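Local coordinates for protein ParA (Salmonella enterica subsp. enterica serovar Newport str. SL317, PDB 3EZF) that probably binds adenine nucleotides and, when bound to ADP, DNA through a winged helix-turn-helix domain, serving in plasmid partition and its transcriptional regulation, at residues F44-V49 with R58-A63; A50-L55 with D141-D146; L182-A187 with R237-D242. All blocks are in the same frame, centred on the assembly; numbering follows the deposited sequence.

Contact 1: residues F44-V49 with R58-A63; sequences FTRNAV and RIVDQA. Unlike the reference sequence in segment 58-63: Asp61 (reference Glu). With SO4 (sulfate ion), chain F; SO4 (sulfate ion), chain H.
Val49 holds CG1 anti to its backbone N (chi1 -171°), and chi1 167° puts Val60 CG1 anti to its backbone N, which leaves CG2 anti to the carbonyl carbon; these two rotations direct one methyl of each residue at the other. CG1 of Val49 and CG2 of Val60 meet at 3.8 Å, the side chains running at a slant to each other, and both residues are buried. The backbones approach most closely one turn earlier, where Arg46 CA and Val60 CA are 7.0 Å apart. Arg46 adds CB against CG1 of Val60 at 4.4 Å, then bends at its second and third torsions and extends toward Asp61. Its NH2 stops 4.1 Å from Asp61 OD2, too far for a salt bridge, so any attraction there is probably weak.

The flanks carry sulfates, probably from the crystallisation liquor. Asn47 ND2 donates to O2 of one at 2.6 Å. Arg58 grips another through NH1, 2.7 Å from its O4, and NH2, while NH2 also reaches Gln62 OE1 at 3.0 Å.

The pairing of helix 46-50 with helix 57-69 across a short turn is consistent with the helix-turn-helix of a winged domain. Helix 89-98 packs against it, receiving Phe44 and Val49 on Val92 and Ala63 on Ile95, while strand 43-44 pairs with strand 87-88.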
loop_
_atom_site.group_PDB
_atom_site.type_symbol
_atom_site.label_atom_id
_atom_site.label_comp_id
_atom_site.label_asym_id
_atom_site.label_seq_id
_atom_site.Cartn_x
_atom_site.Cartn_y
_atom_site.Cartn_z
ATOM N N PHE A 44 -1.896 -18.681 -32.313
ATOM C CA PHE A 44 -3.098 -19.490 -32.412
ATOM C C PHE A 44 -2.950 -20.467 -33.576
ATOM O O PHE A 44 -2.138 -20.266 -34.478
ATOM C CB PHE A 44 -4.332 -18.609 -32.629
ATOM C CG PHE A 44 -4.608 -17.659 -31.503
ATOM C CD1 PHE A 44 -3.862 -16.495 -31.353
ATOM C CD2 PHE A 44 -5.631 -17.914 -30.598
ATOM C CE1 PHE A 44 -4.138 -15.592 -30.308
ATOM C CE2 PHE A 44 -5.910 -17.024 -29.559
ATOM C CZ PHE A 44 -5.165 -15.863 -29.417
ATOM N N THR A 45 -3.717 -21.544 -33.536
ATOM C CA THR A 45 -3.700 -22.521 -34.611
ATOM C C THR A 45 -4.833 -22.048 -35.491
ATOM O O THR A 45 -5.729 -21.349 -35.011
ATOM C CB THR A 45 -4.070 -23.911 -34.105
ATOM O OG1 THR A 45 -2.990 -24.460 -33.350
ATOM C CG2 THR A 45 -4.383 -24.820 -35.267
ATOM N N ARG A 46 -4.813 -22.408 -36.769
ATOM C CA ARG A 46 -5.898 -21.991 -37.648
ATOM C C ARG A 46 -7.242 -22.287 -37.032
ATOM O O ARG A 46 -8.089 -21.413 -36.926
ATOM C CB ARG A 46 -5.803 -22.709 -38.964
ATOM C CG ARG A 46 -4.636 -22.238 -39.685
ATOM C CD ARG A 46 -4.062 -23.353 -40.311
ATOM N NE ARG A 46 -4.338 -23.375 -41.746
ATOM C CZ ARG A 46 -3.938 -24.360 -42.529
ATOM N NH1 ARG A 46 -3.276 -25.340 -41.926
ATOM N NH2 ARG A 46 -4.184 -24.387 -43.859
ATOM N N ASN A 47 -7.425 -23.535 -36.618
ATOM C CA ASN A 47 -8.673 -23.966 -36.025
ATOM C C ASN A 47 -9.042 -23.078 -34.871
ATOM O O ASN A 47 -10.216 -22.864 -34.598
ATOM C CB ASN A 47 -8.554 -25.411 -35.555
ATOM C CG ASN A 47 -8.112 -26.348 -36.675
ATOM O OD1 ASN A 47 -8.622 -26.286 -37.794
ATOM N ND2 ASN A 47 -7.164 -27.221 -36.373
ATOM N N ALA A 48 -8.035 -22.561 -34.186
ATOM C CA ALA A 48 -8.286 -21.674 -33.067
ATOM C C ALA A 48 -8.841 -20.356 -33.599
ATOM O O ALA A 48 -9.873 -19.883 -33.119
ATOM C CB ALA A 48 -7.007 -21.441 -32.298
ATOM N N VAL A 49 -8.171 -19.766 -34.592
ATOM C CA VAL A 49 -8.634 -18.496 -35.161
ATOM C C VAL A 49 -10.043 -18.648 -35.739
ATOM O O VAL A 49 -10.840 -17.707 -35.717
ATOM C CB VAL A 49 -7.691 -17.987 -36.287
ATOM C CG1 VAL A 49 -8.074 -16.570 -36.694
ATOM C CG2 VAL A 49 -6.248 -18.040 -35.821
ATOM N N ARG A 58 -13.388 -21.564 -43.049
ATOM C CA ARG A 58 -13.462 -21.186 -44.458
ATOM C C ARG A 58 -12.950 -19.762 -44.606
ATOM O O ARG A 58 -12.204 -19.468 -45.542
ATOM C CB ARG A 58 -14.906 -21.290 -44.966
ATOM C CG ARG A 58 -15.082 -21.112 -46.475
ATOM C CD ARG A 58 -15.212 -19.653 -46.882
ATOM N NE ARG A 58 -16.435 -19.042 -46.357
ATOM C CZ ARG A 58 -16.743 -17.750 -46.470
ATOM N NH1 ARG A 58 -17.881 -17.288 -45.961
ATOM N NH2 ARG A 58 -15.909 -16.916 -47.081
ATOM N N ILE A 59 -13.342 -18.887 -43.674
ATOM C CA ILE A 59 -12.919 -17.482 -43.697
ATOM C C ILE A 59 -11.395 -17.393 -43.582
ATOM O O ILE A 59 -10.727 -16.780 -44.418
ATOM C CB ILE A 59 -13.490 -16.680 -42.505
ATOM C CG1 ILE A 59 -15.005 -16.875 -42.389
ATOM C CG2 ILE A 59 -13.095 -15.208 -42.643
ATOM C CD1 ILE A 59 -15.811 -16.147 -43.398
ATOM N N VAL A 60 -10.865 -18.002 -42.526
ATOM C CA VAL A 60 -9.436 -18.015 -42.256
ATOM C C VAL A 60 -8.613 -18.532 -43.421
ATOM O O VAL A 60 -7.744 -17.837 -43.935
ATOM C CB VAL A 60 -9.137 -18.876 -41.011
ATOM C CG1 VAL A 60 -7.654 -19.165 -40.913
ATOM C CG2 VAL A 60 -9.632 -18.155 -39.755
ATOM N N ASP A 61 -8.886 -19.765 -43.824
ATOM C CA ASP A 61 -8.172 -20.393 -44.927
ATOM C C ASP A 61 -8.205 -19.526 -46.189
ATOM O O ASP A 61 -7.279 -19.546 -46.997
ATOM C CB ASP A 61 -8.793 -21.759 -45.212
ATOM C CG ASP A 61 -8.082 -22.509 -46.325
ATOM O OD1 ASP A 61 -8.012 -21.988 -47.459
ATOM O OD2 ASP A 61 -7.595 -23.630 -46.069
ATOM N N GLN A 62 -9.280 -18.764 -46.348
ATOM C CA GLN A 62 -9.445 -17.899 -47.500
ATOM C C GLN A 62 -8.720 -16.594 -47.255
ATOM O O GLN A 62 -8.113 -16.035 -48.157
ATOM C CB GLN A 62 -10.925 -17.634 -47.732
ATOM C CG GLN A 62 -11.242 -16.926 -49.023
ATOM C CD GLN A 62 -12.700 -16.505 -49.085
ATOM O OE1 GLN A 62 -13.604 -17.331 -48.928
ATOM N NE2 GLN A 62 -12.938 -15.215 -49.308
ATOM N N ALA A 63 -8.793 -16.101 -46.026
ATOM C CA ALA A 63 -8.113 -14.859 -45.657
ATOM C C ALA A 63 -6.609 -15.050 -45.840
ATOM O O ALA A 63 -5.948 -14.229 -46.474
ATOM C CB ALA A 63 -8.412 -14.506 -44.208
HETATM S S SO4 F . -5.291 -27.991 -33.848
HETATM O O1 SO4 F . -4.734 -27.490 -35.115
HETATM O O2 SO4 F . -6.761 -28.025 -33.935
HETATM O O3 SO4 F . -4.884 -27.117 -32.733
HETATM O O4 SO4 F . -4.781 -29.353 -33.620
HETATM S S SO4 H . -18.154 -13.917 -47.228
HETATM O O1 SO4 H . -17.250 -14.266 -48.344
HETATM O O2 SO4 H . -18.947 -12.725 -47.590
HETATM O O3 SO4 H . -17.348 -13.631 -46.025
HETATM O O4 SO4 H . -19.068 -15.040 -46.949
#

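Contact 2: residues A50-L55 with D141-D146; sequences AKLPKL and DLLRHD. With SO4 (sulfate ion), chain D.
The guanidinium of Arg144 has Lys54 NZ placed obliquely to it, 4.2 Å from NH1, and sulfate O3 at its edge, near the plane. The same arginine lays CG over the centre of one face of the His145 ring, 4.1 Å above it, with Leu142 CB in plane at the ring edge; His145 also stacks with Phe392. Lys54 NZ donates to sulfate O1 at 2.7 Å; Arg144 lies near the anion without bonding it, and the sulfate may ease the closeness of the two like charges. Lys54 arrives there as the third residue of a type II turn from Leu52 to Leu55, with positive phi (54°).

Pro53, second in that turn, brings its ring across Asp141 at about a right angle, CG against the CB methylene. Deeper in, CD2 of Leu52 touches CD1 of Leu143 at 4.1 Å, both residues being buried.

The contact joins the turn between helices 46-50 and 57-69 of the DNA-binding domain to the link between helix 129-138 and strand 149-153 of the P-loop ATPase domain. Helix 89-98 packs beside both segments, with Tyr96 touching Leu52 and Leu55 and Val92 touching Leu143, while helix 378-400 receives Leu142.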
loop_
_atom_site.group_PDB
_atom_site.type_symbol
_atom_site.label_atom_id
_atom_site.label_comp_id
_atom_site.label_asym_id
_atom_site.label_seq_id
_atom_site.Cartn_x
_atom_site.Cartn_y
_atom_site.Cartn_z
ATOM N N ALA A 50 -10.340 -19.843 -36.243
ATOM C CA ALA A 50 -11.642 -20.124 -36.829
ATOM C C ALA A 50 -12.703 -20.066 -35.740
ATOM O O ALA A 50 -13.812 -19.579 -35.972
ATOM C CB ALA A 50 -11.634 -21.490 -37.495
ATOM N N LYS A 51 -12.364 -20.541 -34.545
ATOM C CA LYS A 51 -13.314 -20.512 -33.445
ATOM C C LYS A 51 -13.564 -19.094 -32.937
ATOM O O LYS A 51 -14.396 -18.889 -32.057
ATOM C CB LYS A 51 -12.832 -21.372 -32.286
ATOM C CG LYS A 51 -12.549 -22.806 -32.664
ATOM C CD LYS A 51 -12.443 -23.708 -31.439
ATOM C CE LYS A 51 -13.681 -24.595 -31.329
ATOM N NZ LYS A 51 -13.573 -25.617 -30.246
ATOM N N LEU A 52 -12.852 -18.112 -33.478
ATOM C CA LEU A 52 -13.029 -16.728 -33.050
ATOM C C LEU A 52 -14.236 -16.067 -33.711
ATOM O O LEU A 52 -14.647 -16.454 -34.797
ATOM C CB LEU A 52 -11.758 -15.927 -33.347
ATOM C CG LEU A 52 -10.805 -15.672 -32.172
ATOM C CD1 LEU A 52 -10.763 -16.871 -31.233
ATOM C CD2 LEU A 52 -9.412 -15.340 -32.715
ATOM N N PRO A 53 -14.815 -15.051 -33.056
ATOM C CA PRO A 53 -15.979 -14.321 -33.560
ATOM C C PRO A 53 -15.881 -13.906 -35.020
ATOM O O PRO A 53 -14.817 -13.562 -35.505
ATOM C CB PRO A 53 -16.052 -13.107 -32.633
ATOM C CG PRO A 53 -15.557 -13.645 -31.362
ATOM C CD PRO A 53 -14.356 -14.460 -31.788
ATOM N N LYS A 54 -17.016 -13.930 -35.702
ATOM C CA LYS A 54 -17.107 -13.540 -37.098
ATOM C C LYS A 54 -16.137 -14.269 -38.024
ATOM O O LYS A 54 -15.828 -13.774 -39.110
ATOM C CB LYS A 54 -16.894 -12.030 -37.210
ATOM C CG LYS A 54 -17.652 -11.239 -36.160
ATOM C CD LYS A 54 -19.153 -11.542 -36.188
ATOM C CE LYS A 54 -19.918 -10.642 -37.143
ATOM N NZ LYS A 54 -20.034 -9.242 -36.617
ATOM N N LEU A 55 -15.667 -15.442 -37.608
ATOM C CA LEU A 55 -14.722 -16.204 -38.424
ATOM C C LEU A 55 -15.056 -17.696 -38.435
ATOM O O LEU A 55 -15.794 -18.190 -37.579
ATOM C CB LEU A 55 -13.284 -16.015 -37.909
ATOM C CG LEU A 55 -12.713 -14.594 -37.766
ATOM C CD1 LEU A 55 -11.305 -14.696 -37.249
ATOM C CD2 LEU A 55 -12.740 -13.837 -39.076
ATOM N N ASP A 141 -12.605 -12.880 -27.965
ATOM C CA ASP A 141 -13.562 -12.163 -28.791
ATOM C C ASP A 141 -13.405 -10.668 -28.752
ATOM O O ASP A 141 -14.384 -9.950 -28.967
ATOM C CB ASP A 141 -15.002 -12.475 -28.383
ATOM C CG ASP A 141 -15.093 -13.545 -27.346
ATOM O OD1 ASP A 141 -14.474 -14.614 -27.559
ATOM O OD2 ASP A 141 -15.797 -13.313 -26.335
ATOM N N LEU A 142 -12.198 -10.188 -28.476
ATOM C CA LEU A 142 -11.986 -8.755 -28.426
ATOM C C LEU A 142 -10.868 -8.353 -29.349
ATOM O O LEU A 142 -10.699 -7.169 -29.614
ATOM C CB LEU A 142 -11.681 -8.303 -27.000
ATOM C CG LEU A 142 -12.812 -7.765 -26.102
ATOM C CD1 LEU A 142 -14.036 -8.648 -26.142
ATOM C CD2 LEU A 142 -12.292 -7.655 -24.672
ATOM N N LEU A 143 -10.117 -9.339 -29.841
ATOM C CA LEU A 143 -9.002 -9.088 -30.763
ATOM C C LEU A 143 -9.454 -8.312 -31.997
ATOM O O LEU A 143 -8.707 -7.512 -32.554
ATOM C CB LEU A 143 -8.347 -10.400 -31.206
ATOM C CG LEU A 143 -7.659 -11.315 -30.183
ATOM C CD1 LEU A 143 -7.056 -12.505 -30.913
ATOM C CD2 LEU A 143 -6.564 -10.587 -29.457
ATOM N N ARG A 144 -10.682 -8.551 -32.421
ATOM C CA ARG A 144 -11.250 -7.863 -33.574
ATOM C C ARG A 144 -11.320 -6.361 -33.347
ATOM O O ARG A 144 -11.615 -5.603 -34.271
ATOM C CB ARG A 144 -12.665 -8.367 -33.816
ATOM C CG ARG A 144 -13.491 -8.372 -32.542
ATOM C CD ARG A 144 -14.962 -8.431 -32.843
ATOM N NE ARG A 144 -15.375 -7.244 -33.584
ATOM C CZ ARG A 144 -16.631 -6.976 -33.902
ATOM N NH1 ARG A 144 -17.589 -7.827 -33.535
ATOM N NH2 ARG A 144 -16.914 -5.864 -34.579
ATOM N N HIS A 145 -11.083 -5.934 -32.111
ATOM C CA HIS A 145 -11.136 -4.517 -31.772
ATOM C C HIS A 145 -9.786 -3.827 -31.900
ATOM O O HIS A 145 -9.731 -2.612 -31.976
ATOM C CB HIS A 145 -11.659 -4.316 -30.346
ATOM C CG HIS A 145 -13.052 -4.815 -30.128
ATOM N ND1 HIS A 145 -14.127 -4.375 -30.866
ATOM C CD2 HIS A 145 -13.546 -5.726 -29.249
ATOM C CE1 HIS A 145 -15.225 -4.992 -30.459
ATOM N NE2 HIS A 145 -14.896 -5.815 -29.480
ATOM N N ASP A 146 -8.702 -4.598 -31.925
ATOM C CA ASP A 146 -7.364 -4.021 -32.034
ATOM C C ASP A 146 -7.287 -2.914 -30.988
ATOM O O ASP A 146 -6.861 -1.805 -31.277
ATOM C CB ASP A 146 -7.158 -3.420 -33.430
ATOM C CG ASP A 146 -5.685 -3.258 -33.795
ATOM O OD1 ASP A 146 -4.830 -3.369 -32.897
ATOM O OD2 ASP A 146 -5.387 -3.013 -34.984
HETATM S S SO4 D . -21.957 -9.268 -33.489
HETATM O O1 SO4 D . -21.897 -8.502 -34.752
HETATM O O2 SO4 D . -21.716 -8.353 -32.359
HETATM O O3 SO4 D . -20.927 -10.324 -33.501
HETATM O O4 SO4 D . -23.286 -9.898 -33.343
#

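Contact 3: residues L182-A187 with R237-D242; sequences LNNLDA and RRNIID. Unlike the reference sequence in segment 182-187: Asn184 (reference Asp). Unlike the reference sequence in segment 237-242: Arg238 (reference Lys), Asn239 (reference Lys), Asp242 (reference Glu).
Polar side chains account for most of the contact. The amide of Asn184 approaches the rim of the Arg238 guanidinium near its plane, CG lying 3.6 Å from NH2, with the two flat groups inclined by 59°. Asn184 sets CG anti to its backbone N (chi1 -157°), which swings the amide toward the helix, and Arg238 turns at its third torsion to meet it. Asn239 presents its own amide to that of Asn184 at a slant, the planes differing by only 17°, and its group also sits in plane at the guanidinium edge.

Backbone proximity follows the same pairing: Asn184 CA and Asn239 CA are 5.8 Å apart, and Leu185 O comes within 4.4 Å of Asn239 O.

In the fold, this places the link between helices 177-182 and 187-194 against helix 235-241, which precedes strand 250-254 in the parallel sheet of the P-loop NTPase domain. Arg237 and Ile241 lean on Val113 of strand 112-116.

Bonds within 237-242 shape the helical partner. A wide pi-type turn is marked by Asp242 N bonding Arg237 O at 2.8 Å, and a salt bridge of 2.7 Å from Arg237 NH1 to Asp242 OD1, whose hydrogen bond is weak, spans the same turn. Asp186 bonds to residues just after its own segment: it N-caps helix 187-194, and its OD2 bonds Thr189 OG1.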
loop_
_atom_site.group_PDB
_atom_site.type_symbol
_atom_site.label_atom_id
_atom_site.label_comp_id
_atom_site.label_asym_id
_atom_site.label_seq_id
_atom_site.Cartn_x
_atom_site.Cartn_y
_atom_site.Cartn_z
ATOM N N LEU A 182 3.883 18.326 -15.326
ATOM C CA LEU A 182 4.510 19.596 -14.988
ATOM C C LEU A 182 5.414 20.146 -16.094
ATOM O O LEU A 182 5.599 21.362 -16.200
ATOM C CB LEU A 182 5.304 19.455 -13.679
ATOM C CG LEU A 182 4.470 19.255 -12.404
ATOM C CD1 LEU A 182 5.385 19.037 -11.188
ATOM C CD2 LEU A 182 3.586 20.477 -12.199
ATOM N N ASN A 183 5.948 19.263 -16.936
ATOM C CA ASN A 183 6.847 19.696 -17.999
ATOM C C ASN A 183 6.195 20.156 -19.296
ATOM O O ASN A 183 6.882 20.327 -20.303
ATOM C CB ASN A 183 7.860 18.599 -18.312
ATOM C CG ASN A 183 8.637 18.174 -17.096
ATOM O OD1 ASN A 183 8.997 18.999 -16.264
ATOM N ND2 ASN A 183 8.911 16.879 -16.990
ATOM N N ASN A 184 4.884 20.367 -19.282
ATOM C CA ASN A 184 4.186 20.817 -20.482
ATOM C C ASN A 184 4.790 20.203 -21.766
ATOM O O ASN A 184 5.139 20.924 -22.702
ATOM C CB ASN A 184 4.259 22.340 -20.556
ATOM C CG ASN A 184 3.152 22.937 -21.388
ATOM O OD1 ASN A 184 2.556 22.265 -22.221
ATOM N ND2 ASN A 184 2.873 24.215 -21.171
ATOM N N LEU A 185 4.921 18.874 -21.794
ATOM C CA LEU A 185 5.472 18.163 -22.948
ATOM C C LEU A 185 4.535 18.211 -24.140
ATOM O O LEU A 185 3.381 18.633 -24.023
ATOM C CB LEU A 185 5.738 16.707 -22.600
ATOM C CG LEU A 185 6.616 16.469 -21.377
ATOM C CD1 LEU A 185 6.969 14.977 -21.311
ATOM C CD2 LEU A 185 7.868 17.325 -21.466
ATOM N N ASP A 186 5.041 17.750 -25.280
ATOM C CA ASP A 186 4.298 17.740 -26.540
ATOM C C ASP A 186 3.905 16.318 -26.916
ATOM O O ASP A 186 4.474 15.350 -26.410
ATOM C CB ASP A 186 5.172 18.336 -27.644
ATOM C CG ASP A 186 6.539 17.658 -27.723
ATOM O OD1 ASP A 186 6.721 16.743 -28.556
ATOM O OD2 ASP A 186 7.432 18.026 -26.931
ATOM N N ALA A 187 2.945 16.196 -27.824
ATOM C CA ALA A 187 2.473 14.885 -28.247
ATOM C C ALA A 187 3.588 13.893 -28.579
ATOM O O ALA A 187 3.565 12.742 -28.147
ATOM C CB ALA A 187 1.541 15.041 -29.432
ATOM N N ARG A 237 -5.727 16.287 -17.884
ATOM C CA ARG A 237 -6.475 16.255 -19.136
ATOM C C ARG A 237 -5.798 17.079 -20.215
ATOM O O ARG A 237 -5.848 16.732 -21.385
ATOM C CB ARG A 237 -7.903 16.794 -18.939
ATOM C CG ARG A 237 -9.056 15.852 -19.365
ATOM C CD ARG A 237 -9.205 15.568 -20.870
ATOM N NE ARG A 237 -10.029 14.360 -21.055
ATOM C CZ ARG A 237 -10.531 13.910 -22.210
ATOM N NH1 ARG A 237 -10.321 14.554 -23.354
ATOM N NH2 ARG A 237 -11.248 12.794 -22.222
ATOM N N ARG A 238 -5.158 18.170 -19.826
ATOM C CA ARG A 238 -4.531 19.034 -20.803
ATOM C C ARG A 238 -3.102 18.710 -21.219
ATOM O O ARG A 238 -2.764 18.849 -22.385
ATOM C CB ARG A 238 -4.569 20.477 -20.304
ATOM C CG ARG A 238 -4.673 21.487 -21.425
ATOM C CD ARG A 238 -4.014 22.813 -21.066
ATOM N NE ARG A 238 -2.556 22.703 -21.020
ATOM C CZ ARG A 238 -1.728 23.643 -21.471
ATOM N NH1 ARG A 238 -2.221 24.761 -21.997
ATOM N NH2 ARG A 238 -0.410 23.466 -21.403
ATOM N N ASN A 239 -2.262 18.278 -20.286
ATOM C CA ASN A 239 -0.863 18.026 -20.609
ATOM C C ASN A 239 -0.464 16.604 -20.985
ATOM O O ASN A 239 0.657 16.375 -21.436
ATOM C CB ASN A 239 0.019 18.551 -19.465
ATOM C CG ASN A 239 -0.065 20.062 -19.310
ATOM O OD1 ASN A 239 0.471 20.628 -18.361
ATOM N ND2 ASN A 239 -0.738 20.719 -20.246
ATOM N N ILE A 240 -1.363 15.648 -20.798
ATOM C CA ILE A 240 -1.054 14.276 -21.174
ATOM C C ILE A 240 -2.166 13.654 -22.003
ATOM O O ILE A 240 -1.971 13.350 -23.179
ATOM C CB ILE A 240 -0.782 13.360 -19.936
ATOM C CG1 ILE A 240 0.532 13.783 -19.251
ATOM C CG2 ILE A 240 -0.712 11.883 -20.388
ATOM C CD1 ILE A 240 0.910 12.984 -18.031
ATOM N N ILE A 241 -3.333 13.494 -21.382
ATOM C CA ILE A 241 -4.502 12.876 -22.009
ATOM C C ILE A 241 -4.906 13.485 -23.332
ATOM O O ILE A 241 -4.949 12.783 -24.341
ATOM C CB ILE A 241 -5.727 12.866 -21.039
ATOM C CG1 ILE A 241 -5.525 11.773 -19.978
ATOM C CG2 ILE A 241 -7.019 12.601 -21.802
ATOM C CD1 ILE A 241 -6.589 11.724 -18.916
ATOM N N ASP A 242 -5.205 14.778 -23.349
ATOM C CA ASP A 242 -5.593 15.416 -24.604
ATOM C C ASP A 242 -4.442 15.425 -25.613
ATOM O O ASP A 242 -4.673 15.531 -26.808
ATOM C CB ASP A 242 -6.097 16.848 -24.372
ATOM C CG ASP A 242 -7.615 16.921 -24.238
ATOM O OD1 ASP A 242 -8.286 15.919 -24.565
ATOM O OD2 ASP A 242 -8.146 17.978 -23.823
#

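In the fold
From the N terminus, residues 44-49 open contact 1 and 50-55 open contact 2 directly after. Contact 1 closes first, at 58-63, bringing helix 57-69 back against helix 46-50; contact 2 closes at 141-146 after 85 intervening residues, so the two cross. Their centres lie 11 Å apart and they touch: Phe44 CZ reaches Leu143 CD1 at 4.1 Å, which continues the apolar packing from the helix-turn-helix into the ATPase domain. Contact 3 follows in series, its loop of 49 residues closing wholly within the ATPase domain. It stands apart, with centres about 34 Å from contact 2 and about 42 Å from contact 1.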